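Local coordinates for protein endoglucanase FnCel5A (PDB 3NCO) that probably hydrolyses internal beta-1,4-glucosidic bonds of cellulose, as a family 5 glycoside hydrolase built on a TIM barrel, at residues I62-H67 and I100-F105. Sequence-based numbering, arbitrary orientation.
Sequences IRWSAH and INCHHF
Ile62, in the loop after strand 57-60, meets Asn101, near the C-terminal end of the neighbouring parallel strand 97-101 of the (beta/alpha)8 barrel, and here the packing is tight. Ile62 N donates to Asn101 OD1 at 3.0 Å (N-H...O angle 150°), the donor slightly tilted from the side-chain carbonyl plane. His103 N returns a hydrogen bond to Ile62 O (2.9 Å) from above the carbonyl plane. Ile62 CD1 rests on Ile100 CB at 3.8 Å, while the Trp64 indole presents its edge to Cys102 and donates weakly from NE1 to Asn101 O; helices 78-93 and 112-130 enclose this apolar end.

Toward the partly exposed Arg63, Ser65 and His104, water enters: one molecule bridges Ser65 OG to His103 O, donating to the latter at 2.8 Å. Ser65 CB still sits 3.5 Å from the centroid of the Phe105 ring, over its face. With CG anti to the backbone N (chi1 -176°) and a bend at chi3, Arg63 lays its guanidinium flat on the His104 imidazole, planes 8° and centres 3.5 Å apart. Arg63 NE is hydrogen-bonded to Glu31 O, and the Glu106 carboxylate, hydrogen-bonded to His104 NE2, probably makes the imidazole a better partner for the cation.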
ATOM      1  N   ILE A  62       7.328  -4.131  -3.467  1.00 15.59           N
ATOM      2  CA  ILE A  62       8.334  -4.910  -4.217  1.00 16.24           C
ATOM      3  C   ILE A  62       8.859  -4.178  -5.465  1.00 17.17           C
ATOM      4  O   ILE A  62       8.081  -3.820  -6.330  1.00 16.49           O
ATOM      5  CB  ILE A  62       7.739  -6.301  -4.648  1.00 16.23           C
ATOM      6  CG1 ILE A  62       7.123  -7.022  -3.441  1.00 19.14           C
ATOM      7  CG2 ILE A  62       8.766  -7.146  -5.411  1.00 16.83           C
ATOM      8  CD1 ILE A  62       6.320  -8.313  -3.807  1.00 18.14           C
ATOM      9  N   ARG A  63      10.183  -3.984  -5.562  1.00 16.09           N
ATOM     10  CA  ARG A  63      10.757  -3.253  -6.698  1.00 16.45           C
ATOM     11  C   ARG A  63      11.159  -4.326  -7.746  1.00 16.43           C
ATOM     12  O   ARG A  63      12.331  -4.619  -7.972  1.00 15.77           O
ATOM     13  CB  ARG A  63      11.934  -2.383  -6.281  1.00 16.35           C
ATOM     14  CG  ARG A  63      12.474  -1.539  -7.457  1.00 16.93           C
ATOM     15  CD  ARG A  63      13.817  -0.994  -7.152  1.00 20.43           C
ATOM     16  NE  ARG A  63      13.791  -0.156  -5.956  1.00 18.01           N
ATOM     17  CZ  ARG A  63      14.601   0.904  -5.798  1.00 20.86           C
ATOM     18  NH1 ARG A  63      15.456   1.256  -6.775  1.00 23.24           N
ATOM     19  NH2 ARG A  63      14.541   1.613  -4.679  1.00 20.27           N
ATOM     20  N   TRP A  64      10.159  -4.893  -8.394  1.00 15.58           N
ATOM     21  CA  TRP A  64      10.384  -5.860  -9.426  1.00 15.54           C
ATOM     22  C   TRP A  64      11.324  -5.329 -10.480  1.00 15.91           C
ATOM     23  O   TRP A  64      12.062  -6.067 -11.108  1.00 17.46           O
ATOM     24  CB  TRP A  64       9.058  -6.265 -10.067  1.00 16.88           C
ATOM     25  CG  TRP A  64       8.107  -6.977  -9.174  1.00 14.75           C
ATOM     26  CD1 TRP A  64       6.956  -6.438  -8.610  1.00 16.81           C
ATOM     27  CD2 TRP A  64       8.139  -8.369  -8.765  1.00 17.89           C
ATOM     28  NE1 TRP A  64       6.295  -7.406  -7.885  1.00 14.75           N
ATOM     29  CE2 TRP A  64       7.004  -8.586  -7.947  1.00 15.46           C
ATOM     30  CE3 TRP A  64       9.000  -9.459  -9.030  1.00 17.89           C
ATOM     31  CZ2 TRP A  64       6.722  -9.823  -7.372  1.00 16.65           C
ATOM     32  CZ3 TRP A  64       8.736 -10.688  -8.425  1.00 17.46           C
ATOM     33  CH2 TRP A  64       7.581 -10.865  -7.627  1.00 17.54           C
ATOM     34  N   SER A  65      11.253  -4.039 -10.722  1.00 15.99           N
ATOM     35  CA  SER A  65      12.008  -3.528 -11.851  1.00 16.60           C
ATOM     36  C   SER A  65      13.519  -3.576 -11.646  1.00 18.13           C
ATOM     37  O   SER A  65      14.275  -3.369 -12.641  1.00 19.53           O
ATOM     38  CB  SER A  65      11.558  -2.080 -12.146  1.00 16.42           C
ATOM     39  OG  SER A  65      11.799  -1.177 -11.073  1.00 18.09           O
ATOM     40  N   ALA A  66      13.941  -3.812 -10.387  1.00 17.56           N
ATOM     41  CA  ALA A  66      15.384  -3.946 -10.063  1.00 18.83           C
ATOM     42  C   ALA A  66      15.907  -5.389 -10.237  1.00 19.01           C
ATOM     43  O   ALA A  66      17.079  -5.682  -9.886  1.00 20.52           O
ATOM     44  CB  ALA A  66      15.646  -3.451  -8.663  1.00 18.83           C
ATOM     45  N   HIS A  67      15.083  -6.281 -10.805  1.00 18.85           N
ATOM     46  CA  HIS A  67      15.414  -7.708 -10.805  1.00 19.10           C
ATOM     47  C   HIS A  67      14.894  -8.369 -12.060  1.00 19.52           C
ATOM     48  O   HIS A  67      14.338  -9.471 -12.008  1.00 19.97           O
ATOM     49  CB  HIS A  67      14.793  -8.377  -9.578  1.00 19.07           C
ATOM     50  CG  HIS A  67      15.293  -7.820  -8.278  1.00 19.32           C
ATOM     51  ND1 HIS A  67      14.590  -6.933  -7.493  1.00 20.73           N
ATOM     52  CD2 HIS A  67      16.460  -8.045  -7.631  1.00 18.25           C
ATOM     53  CE1 HIS A  67      15.297  -6.631  -6.414  1.00 16.36           C
ATOM     54  NE2 HIS A  67      16.441  -7.289  -6.482  1.00 23.76           N
ATOM     55  N   ILE A 100       0.621  -8.010  -2.615  1.00 13.83           N
ATOM     56  CA  ILE A 100       1.953  -7.789  -3.217  1.00 13.85           C
ATOM     57  C   ILE A 100       1.764  -6.773  -4.366  1.00 12.47           C
ATOM     58  O   ILE A 100       0.790  -6.900  -5.139  1.00 12.18           O
ATOM     59  CB  ILE A 100       2.627  -9.128  -3.714  1.00 13.98           C
ATOM     60  CG1 ILE A 100       1.821  -9.778  -4.884  1.00 13.87           C
ATOM     61  CG2 ILE A 100       2.995 -10.141  -2.519  1.00 16.60           C
ATOM     62  CD1 ILE A 100       2.540 -11.078  -5.421  1.00 14.70           C
ATOM     63  N   ASN A 101       2.698  -5.823  -4.489  1.00 13.70           N
ATOM     64  CA  ASN A 101       2.498  -4.673  -5.396  1.00 12.35           C
ATOM     65  C   ASN A 101       3.757  -4.646  -6.317  1.00 13.97           C
ATOM     66  O   ASN A 101       4.663  -5.468  -6.210  1.00 13.15           O
ATOM     67  CB  ASN A 101       2.228  -3.308  -4.637  1.00 14.44           C
ATOM     68  CG  ASN A 101       3.495  -2.644  -4.050  1.00 13.13           C
ATOM     69  OD1 ASN A 101       4.626  -3.154  -4.222  1.00 17.54           O
ATOM     70  ND2 ASN A 101       3.310  -1.509  -3.316  1.00 15.06           N
ATOM     71  N   CYS A 102       3.816  -3.650  -7.215  1.00 13.14           N
ATOM     72  CA  CYS A 102       5.094  -3.198  -7.725  1.00 13.77           C
ATOM     73  C   CYS A 102       5.277  -1.750  -7.253  1.00 14.52           C
ATOM     74  O   CYS A 102       4.326  -0.966  -7.241  1.00 15.23           O
ATOM     75  CB  CYS A 102       5.045  -3.271  -9.244  1.00 14.76           C
ATOM     76  SG  CYS A 102       6.628  -2.875 -10.101  1.00 15.74           S
ATOM     77  N   HIS A 103       6.507  -1.401  -6.889  1.00 15.29           N
ATOM     78  CA  HIS A 103       6.805  -0.209  -6.093  1.00 15.47           C
ATOM     79  C   HIS A 103       8.160   0.333  -6.571  1.00 16.57           C
ATOM     80  O   HIS A 103       9.066  -0.418  -7.010  1.00 17.70           O
ATOM     81  CB  HIS A 103       6.913  -0.643  -4.643  1.00 16.91           C
ATOM     82  CG  HIS A 103       6.513   0.361  -3.601  1.00 12.97           C
ATOM     83  ND1 HIS A 103       7.298   1.408  -3.159  1.00 17.48           N
ATOM     84  CD2 HIS A 103       5.431   0.358  -2.804  1.00 11.50           C
ATOM     85  CE1 HIS A 103       6.716   1.995  -2.116  1.00 11.27           C
ATOM     86  NE2 HIS A 103       5.566   1.395  -1.907  1.00 18.89           N
ATOM     87  N   HIS A 104       8.273   1.659  -6.559  1.00 16.68           N
ATOM     88  CA  HIS A 104       9.559   2.287  -6.860  1.00 16.87           C
ATOM     89  C   HIS A 104      10.114   1.877  -8.237  1.00 17.30           C
ATOM     90  O   HIS A 104      11.248   1.462  -8.336  1.00 17.61           O
ATOM     91  CB  HIS A 104      10.577   1.984  -5.741  1.00 18.24           C
ATOM     92  CG  HIS A 104      11.701   2.964  -5.681  1.00 22.59           C
ATOM     93  ND1 HIS A 104      11.943   3.758  -4.567  1.00 26.05           N
ATOM     94  CD2 HIS A 104      12.631   3.310  -6.605  1.00 23.10           C
ATOM     95  CE1 HIS A 104      12.993   4.538  -4.810  1.00 23.33           C
ATOM     96  NE2 HIS A 104      13.407   4.302  -6.042  1.00 22.76           N
ATOM     97  N   PHE A 105       9.319   2.056  -9.279  1.00 17.04           N
ATOM     98  CA  PHE A 105       9.802   1.879 -10.656  1.00 15.99           C
ATOM     99  C   PHE A 105      10.143   3.279 -11.234  1.00 17.08           C
ATOM    100  O   PHE A 105       9.320   3.894 -11.897  1.00 17.55           O
ATOM    101  CB  PHE A 105       8.697   1.172 -11.431  1.00 15.50           C
ATOM    102  CG  PHE A 105       9.114   0.595 -12.752  1.00 17.18           C
ATOM    103  CD1 PHE A 105       8.254  -0.329 -13.396  1.00 16.30           C
ATOM    104  CD2 PHE A 105      10.334   0.939 -13.380  1.00 16.87           C
ATOM    105  CE1 PHE A 105       8.605  -0.857 -14.661  1.00 15.48           C
ATOM    106  CE2 PHE A 105      10.693   0.383 -14.609  1.00 15.60           C
ATOM    107  CZ  PHE A 105       9.812  -0.529 -15.252  1.00 16.13           C
TER
HETATM  108  O   HOH W   1       9.639  -1.581  -9.517  1.00 17.29           O